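Local atomic coordinates of peptide ABC transporter, peptide-binding protein (Thermus thermophilus, PDB entry 2D5W), a protein that binds oligopeptides, a pentapeptide in this crystal, and probably serves as the solute-binding component of a peptide ABC transporter. Residues 209-214 against 226-232; 93-99 against 156-161. All blocks are in the same frame, centred on the assembly; numbering follows the deposited sequence.

Contact 1: residues 209-214 against 226-232; sequences YSGPFK and MERNPNF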
loop_
_atom_site.group_PDB
_atom_site.type_symbol
_atom_site.label_atom_id
_atom_site.label_comp_id
_atom_site.label_asym_id
_atom_site.label_seq_id
_atom_site.Cartn_x
_atom_site.Cartn_y
_atom_site.Cartn_z
ATOM N N TYR A 209 15.771 -5.894 14.963
ATOM C CA TYR A 209 14.758 -4.853 14.878
ATOM C C TYR A 209 15.162 -3.499 15.436
ATOM O O TYR A 209 15.879 -3.421 16.425
ATOM C CB TYR A 209 13.522 -5.405 15.593
ATOM C CG TYR A 209 13.158 -6.775 15.050
ATOM C CD1 TYR A 209 12.402 -6.894 13.887
ATOM C CD2 TYR A 209 13.673 -7.946 15.618
ATOM C CE1 TYR A 209 12.171 -8.123 13.295
ATOM C CE2 TYR A 209 13.447 -9.194 15.024
ATOM C CZ TYR A 209 12.694 -9.268 13.857
ATOM O OH TYR A 209 12.468 -10.473 13.231
ATOM N N SER A 210 14.677 -2.432 14.807
ATOM C CA SER A 210 15.016 -1.071 15.219
ATOM C C SER A 210 13.867 -0.302 15.857
ATOM O O SER A 210 14.057 0.824 16.315
ATOM C CB SER A 210 15.491 -0.284 14.007
ATOM O OG SER A 210 14.444 -0.221 13.052
ATOM N N GLY A 211 12.678 -0.897 15.864
ATOM C CA GLY A 211 11.518 -0.227 16.420
ATOM C C GLY A 211 11.317 -0.423 17.908
ATOM O O GLY A 211 12.148 -1.033 18.574
ATOM N N PRO A 212 10.212 0.093 18.460
ATOM C CA PRO A 212 9.936 -0.049 19.891
ATOM C C PRO A 212 9.689 -1.493 20.327
ATOM O O PRO A 212 9.714 -1.793 21.518
ATOM C CB PRO A 212 8.723 0.862 20.104
ATOM C CG PRO A 212 8.059 0.878 18.769
ATOM C CD PRO A 212 9.214 0.959 17.810
ATOM N N PHE A 213 9.458 -2.377 19.357
ATOM C CA PHE A 213 9.232 -3.795 19.632
ATOM C C PHE A 213 10.107 -4.653 18.729
ATOM O O PHE A 213 10.589 -4.199 17.685
ATOM C CB PHE A 213 7.752 -4.151 19.420
ATOM C CG PHE A 213 6.826 -3.442 20.368
ATOM C CD1 PHE A 213 6.541 -3.975 21.629
ATOM C CD2 PHE A 213 6.313 -2.193 20.041
ATOM C CE1 PHE A 213 5.764 -3.261 22.549
ATOM C CE2 PHE A 213 5.535 -1.477 20.955
ATOM C CZ PHE A 213 5.264 -2.011 22.209
ATOM N N LYS A 214 10.337 -5.889 19.158
ATOM C CA LYS A 214 11.125 -6.847 18.396
ATOM C C LYS A 214 10.290 -8.114 18.290
ATOM O O LYS A 214 9.390 -8.346 19.099
ATOM C CB LYS A 214 12.462 -7.132 19.091
ATOM C CG LYS A 214 12.355 -7.640 20.519
ATOM C CD LYS A 214 13.742 -7.855 21.117
ATOM C CE LYS A 214 13.669 -8.315 22.563
ATOM N NZ LYS A 214 15.026 -8.634 23.088
ATOM N N MET A 226 5.107 -9.867 19.367
ATOM C CA MET A 226 6.259 -8.990 19.523
ATOM C C MET A 226 6.402 -8.596 20.991
ATOM O O MET A 226 5.430 -8.609 21.748
ATOM C CB MET A 226 6.066 -7.738 18.658
ATOM C CG MET A 226 5.792 -8.059 17.185
ATOM S SD MET A 226 5.427 -6.634 16.141
ATOM C CE MET A 226 3.674 -6.432 16.453
ATOM N N GLU A 227 7.622 -8.259 21.393
ATOM C CA GLU A 227 7.878 -7.846 22.764
ATOM C C GLU A 227 8.692 -6.558 22.741
ATOM O O GLU A 227 9.350 -6.247 21.746
ATOM C CB GLU A 227 8.626 -8.943 23.526
ATOM C CG GLU A 227 9.988 -9.279 22.962
ATOM C CD GLU A 227 10.738 -10.278 23.818
ATOM O OE1 GLU A 227 10.901 -10.017 25.029
ATOM O OE2 GLU A 227 11.168 -11.319 23.284
ATOM N N ARG A 228 8.654 -5.814 23.839
ATOM C CA ARG A 228 9.371 -4.548 23.914
ATOM C C ARG A 228 10.850 -4.671 23.558
ATOM O O ARG A 228 11.529 -5.603 23.982
ATOM C CB ARG A 228 9.247 -3.957 25.320
ATOM C CG ARG A 228 9.517 -2.462 25.391
ATOM C CD ARG A 228 8.240 -1.692 25.130
ATOM N NE ARG A 228 8.457 -0.256 24.999
ATOM C CZ ARG A 228 7.475 0.636 24.943
ATOM N NH1 ARG A 228 7.752 1.926 24.813
ATOM N NH2 ARG A 228 6.213 0.239 25.033
ATOM N N ASN A 229 11.335 -3.720 22.766
ATOM C CA ASN A 229 12.742 -3.670 22.378
ATOM C C ASN A 229 13.375 -2.608 23.275
ATOM O O ASN A 229 13.212 -1.412 23.042
ATOM C CB ASN A 229 12.872 -3.275 20.903
ATOM C CG ASN A 229 14.314 -3.048 20.479
ATOM O OD1 ASN A 229 15.248 -3.395 21.198
ATOM N ND2 ASN A 229 14.497 -2.470 19.298
ATOM N N PRO A 230 14.102 -3.033 24.323
ATOM C CA PRO A 230 14.740 -2.087 25.245
ATOM C C PRO A 230 15.790 -1.176 24.622
ATOM O O PRO A 230 16.159 -0.156 25.205
ATOM C CB PRO A 230 15.323 -3.001 26.319
ATOM C CG PRO A 230 15.691 -4.219 25.544
ATOM C CD PRO A 230 14.479 -4.419 24.656
ATOM N N ASN A 231 16.262 -1.539 23.436
ATOM C CA ASN A 231 17.275 -0.745 22.753
ATOM C C ASN A 231 16.714 0.460 21.996
ATOM O O ASN A 231 17.472 1.322 21.555
ATOM C CB ASN A 231 18.089 -1.639 21.813
ATOM C CG ASN A 231 18.957 -2.632 22.568
ATOM O OD1 ASN A 231 19.789 -2.245 23.387
ATOM N ND2 ASN A 231 18.763 -3.917 22.300
ATOM N N PHE A 232 15.393 0.522 21.842
ATOM C CA PHE A 232 14.752 1.648 21.159
ATOM C C PHE A 232 14.946 2.849 22.095
ATOM O O PHE A 232 14.552 2.805 23.256
ATOM C CB PHE A 232 13.266 1.352 20.946
ATOM C CG PHE A 232 12.541 2.421 20.187
ATOM C CD1 PHE A 232 12.808 2.647 18.840
ATOM C CD2 PHE A 232 11.602 3.218 20.827
ATOM C CE1 PHE A 232 12.146 3.655 18.147
ATOM C CE2 PHE A 232 10.938 4.226 20.141
ATOM C CZ PHE A 232 11.211 4.445 18.800
HETATM O O HOH W 1 10.781 0.277 23.314
#
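Phe213 and Lys214 pair with Arg228 and Glu227 at the open end of an antiparallel beta hairpin, strands 213-219 and 223-228, on the edge of a mixed sheet; past the last bridge both chains become loops that stay in contact. Lys214 and Glu227 form the hydrogen-bonded pair, Lys214 N giving to Glu227 O at 2.8 Å and Glu227 N to Lys214 O at 2.9 Å.

The tight part lies where the loops meet. Pro212 packs on one face of the Phe232 ring, with CD 4.0 Å from the ring centroid and nearly on its normal, a CH-pi contact; the other neighbours of that ring include Trp580 and Ala42. Buried Asn229 turns its CG anti to its own backbone N (chi1 173°), which carries ND2 across to Gly211 O at 2.8 Å. Asn229 N also gives to Pro212 O (2.8 Å, N-H...O 170°).

The solvent side is looser. Lys214 and Glu227 lie on the same face of the sheet and touch through methylenes, CG to CG 3.8 Å, while Lys214 NZ stays 4.7 Å from Glu227 OE2, too far for a salt bridge, though the opposite charges probably attract weakly. Arg228 NH2 and NH1 are hydrogen-bonded to Val244 O and Trp580 O. Beside them a water bridges the two segments, lying within hydrogen-bonding distance of Pro212 O and Asn229 O and accepting from Arg228 NE at 2.9 Å.

Contact 2: residues 93-99 against 156-161; sequences WSDGRPI and YAPKHI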
loop_
_atom_site.group_PDB
_atom_site.type_symbol
_atom_site.label_atom_id
_atom_site.label_comp_id
_atom_site.label_asym_id
_atom_site.label_seq_id
_atom_site.Cartn_x
_atom_site.Cartn_y
_atom_site.Cartn_z
ATOM N N TRP A 93 19.963 -1.400 17.188
ATOM C CA TRP A 93 19.236 -2.583 16.759
ATOM C C TRP A 93 18.910 -3.382 18.023
ATOM O O TRP A 93 19.540 -3.190 19.075
ATOM C CB TRP A 93 20.092 -3.427 15.813
ATOM C CG TRP A 93 20.407 -2.757 14.503
ATOM C CD1 TRP A 93 21.599 -2.203 14.126
ATOM C CD2 TRP A 93 19.513 -2.573 13.399
ATOM N NE1 TRP A 93 21.502 -1.688 12.854
ATOM C CE2 TRP A 93 20.231 -1.899 12.384
ATOM C CE3 TRP A 93 18.171 -2.912 13.166
ATOM C CZ2 TRP A 93 19.653 -1.556 11.156
ATOM C CZ3 TRP A 93 17.596 -2.569 11.943
ATOM C CH2 TRP A 93 18.339 -1.898 10.955
ATOM N N SER A 94 17.941 -4.286 17.917
ATOM C CA SER A 94 17.516 -5.089 19.059
ATOM C C SER A 94 18.590 -6.022 19.617
ATOM O O SER A 94 18.439 -6.534 20.727
ATOM C CB SER A 94 16.260 -5.890 18.702
ATOM O OG SER A 94 16.479 -6.707 17.570
ATOM N N ASP A 95 19.663 -6.249 18.863
ATOM C CA ASP A 95 20.745 -7.103 19.345
ATOM C C ASP A 95 21.826 -6.274 20.034
ATOM O O ASP A 95 22.866 -6.802 20.435
ATOM C CB ASP A 95 21.359 -7.926 18.201
ATOM C CG ASP A 95 21.968 -7.065 17.106
ATOM O OD1 ASP A 95 21.905 -5.821 17.202
ATOM O OD2 ASP A 95 22.512 -7.650 16.141
ATOM N N GLY A 96 21.576 -4.974 20.170
ATOM C CA GLY A 96 22.530 -4.101 20.829
ATOM C C GLY A 96 23.496 -3.358 19.924
ATOM O O GLY A 96 24.179 -2.438 20.380
ATOM N N ARG A 97 23.575 -3.748 18.656
ATOM C CA ARG A 97 24.478 -3.088 17.718
ATOM C C ARG A 97 23.953 -1.703 17.346
ATOM O O ARG A 97 22.744 -1.478 17.285
ATOM C CB ARG A 97 24.651 -3.941 16.456
ATOM C CG ARG A 97 25.199 -5.338 16.730
ATOM C CD ARG A 97 26.599 -5.283 17.329
ATOM N NE ARG A 97 27.605 -4.907 16.339
ATOM C CZ ARG A 97 27.979 -5.683 15.325
ATOM N NH1 ARG A 97 28.901 -5.264 14.468
ATOM N NH2 ARG A 97 27.438 -6.884 15.171
ATOM N N PRO A 98 24.861 -0.752 17.086
ATOM C CA PRO A 98 24.428 0.599 16.727
ATOM C C PRO A 98 23.846 0.706 15.324
ATOM O O PRO A 98 24.217 -0.047 14.426
ATOM C CB PRO A 98 25.713 1.411 16.864
ATOM C CG PRO A 98 26.752 0.433 16.408
ATOM C CD PRO A 98 26.333 -0.837 17.129
ATOM N N ILE A 99 22.912 1.637 15.152
ATOM C CA ILE A 99 22.349 1.895 13.836
ATOM C C ILE A 99 23.257 3.008 13.311
ATOM O O ILE A 99 23.388 4.061 13.941
ATOM C CB ILE A 99 20.885 2.367 13.922
ATOM C CG1 ILE A 99 19.998 1.193 14.360
ATOM C CG2 ILE A 99 20.438 2.920 12.573
ATOM C CD1 ILE A 99 18.550 1.553 14.628
ATOM N N TYR A 156 17.320 2.578 5.563
ATOM C CA TYR A 156 18.395 1.794 6.155
ATOM C C TYR A 156 17.925 0.368 6.423
ATOM O O TYR A 156 16.726 0.097 6.507
ATOM C CB TYR A 156 18.900 2.457 7.448
ATOM C CG TYR A 156 17.970 2.347 8.633
ATOM C CD1 TYR A 156 18.241 1.461 9.674
ATOM C CD2 TYR A 156 16.817 3.124 8.714
ATOM C CE1 TYR A 156 17.387 1.352 10.767
ATOM C CE2 TYR A 156 15.956 3.021 9.800
ATOM C CZ TYR A 156 16.248 2.132 10.823
ATOM O OH TYR A 156 15.399 2.017 11.901
ATOM N N ALA A 157 18.886 -0.543 6.529
ATOM C CA ALA A 157 18.618 -1.956 6.786
ATOM C C ALA A 157 19.831 -2.462 7.563
ATOM O O ALA A 157 20.912 -1.878 7.467
ATOM C CB ALA A 157 18.453 -2.712 5.470
ATOM N N PRO A 158 19.681 -3.560 8.325
ATOM C CA PRO A 158 20.811 -4.079 9.110
ATOM C C PRO A 158 21.938 -4.748 8.338
ATOM O O PRO A 158 21.899 -5.949 8.064
ATOM C CB PRO A 158 20.136 -5.022 10.096
ATOM C CG PRO A 158 19.000 -5.580 9.285
ATOM C CD PRO A 158 18.467 -4.371 8.537
ATOM N N LYS A 159 22.962 -3.964 8.025
ATOM C CA LYS A 159 24.101 -4.457 7.273
ATOM C C LYS A 159 24.849 -5.599 7.952
ATOM O O LYS A 159 25.239 -6.557 7.288
ATOM C CB LYS A 159 25.077 -3.314 6.989
ATOM C CG LYS A 159 26.302 -3.734 6.192
ATOM C CD LYS A 159 27.304 -2.596 6.085
ATOM C CE LYS A 159 28.590 -3.050 5.416
ATOM N NZ LYS A 159 29.577 -1.939 5.326
ATOM N N HIS A 160 25.055 -5.507 9.265
ATOM C CA HIS A 160 25.793 -6.561 9.954
ATOM C C HIS A 160 25.077 -7.904 9.899
ATOM O O HIS A 160 25.698 -8.950 10.064
ATOM C CB HIS A 160 26.101 -6.171 11.413
ATOM C CG HIS A 160 24.906 -6.122 12.316
ATOM N ND1 HIS A 160 23.964 -5.117 12.259
ATOM C CD2 HIS A 160 24.528 -6.932 13.335
ATOM C CE1 HIS A 160 23.061 -5.307 13.205
ATOM N NE2 HIS A 160 23.380 -6.402 13.872
ATOM N N ILE A 161 23.774 -7.874 9.639
ATOM C CA ILE A 161 22.979 -9.095 9.556
ATOM C C ILE A 161 22.828 -9.605 8.125
ATOM O O ILE A 161 23.050 -10.785 7.850
ATOM C CB ILE A 161 21.555 -8.872 10.133
ATOM C CG1 ILE A 161 21.636 -8.553 11.628
ATOM C CG2 ILE A 161 20.676 -10.093 9.862
ATOM C CD1 ILE A 161 22.246 -9.656 12.481
#
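Trp93 and His160 bury the most surface here, with Tyr156 third, and the three rings form an aromatic cluster. Pro158 lies across one face of the indole: its CB is 3.7 Å from the centroid of the six-membered ring, 13° off the normal, a CH-pi contact. Ile99 CG1 of the same loop lies over the opposite face, toward the rim, so the indole is held between the two. Its far corner, CH2, comes within 3.4 Å of Tyr156 CE1, with the ring planes at 49°. At the pyrrole end CD1 meets His160 CE1, while NE1 is hydrogen-bonded to Asp103 OD1 of helix 101-112. With the indole cut back to an alanine here, Pro158 and Ile99 would probably face a gap, Asp103 would lose the N-H, and the rings of Tyr156 and His160 would be freer to shift.

The site joins a type I turn, Trp93 to Gly96, to the start of helix 159-173, where Pro158 is the N-cap residue and His160 lies in the first turn. With chi1 at 70°, His160 CG lies between the backbone N and carbonyl carbon, setting the NE2 edge of the ring against Asp95. Its NE2 gives a hydrogen bond to Asp95 OD2 at 2.7 Å, in the ring plane and on the syn lone pair of the carboxylate. The other oxygen, OD1, accepts from Arg97 N at 3.0 Å, an Asx turn that fixes the acid's rotation. Arg97 CB lies over one face of the imidazole, a CH-pi contact 4.1 Å from its centroid, and Ile161 CG1 backs the other; beyond CB the arginine bends, turning a guanidinium face to the ring with NH2 nearest CD2. Ile99 CG2 rests 3.9 Å from Tyr156 CE1, and the Tyr156 hydroxyl is hydrogen-bonded to Ala42 O.

Read from the N terminus, the chain first enters the loop 93-99, between strand 78-86 and helix 101-112, and contact 2 closes some 57 residues later at the head of helix 159-173. Contact 1 opens only afterwards, at 209-214, and closes at 226-232 once the hairpin has turned. The two therefore stand in series, neither enclosing nor crossing the other, yet their centres are only about 12 Å apart. Two probable hydrogen bonds link them: Ser210 OG to Tyr156 OH, 2.7 Å, and Ser94 OG to Tyr209 N, 2.8 Å. The helix-capping region and the turn are thus tied to the loop that leads into the edge strand 213-219.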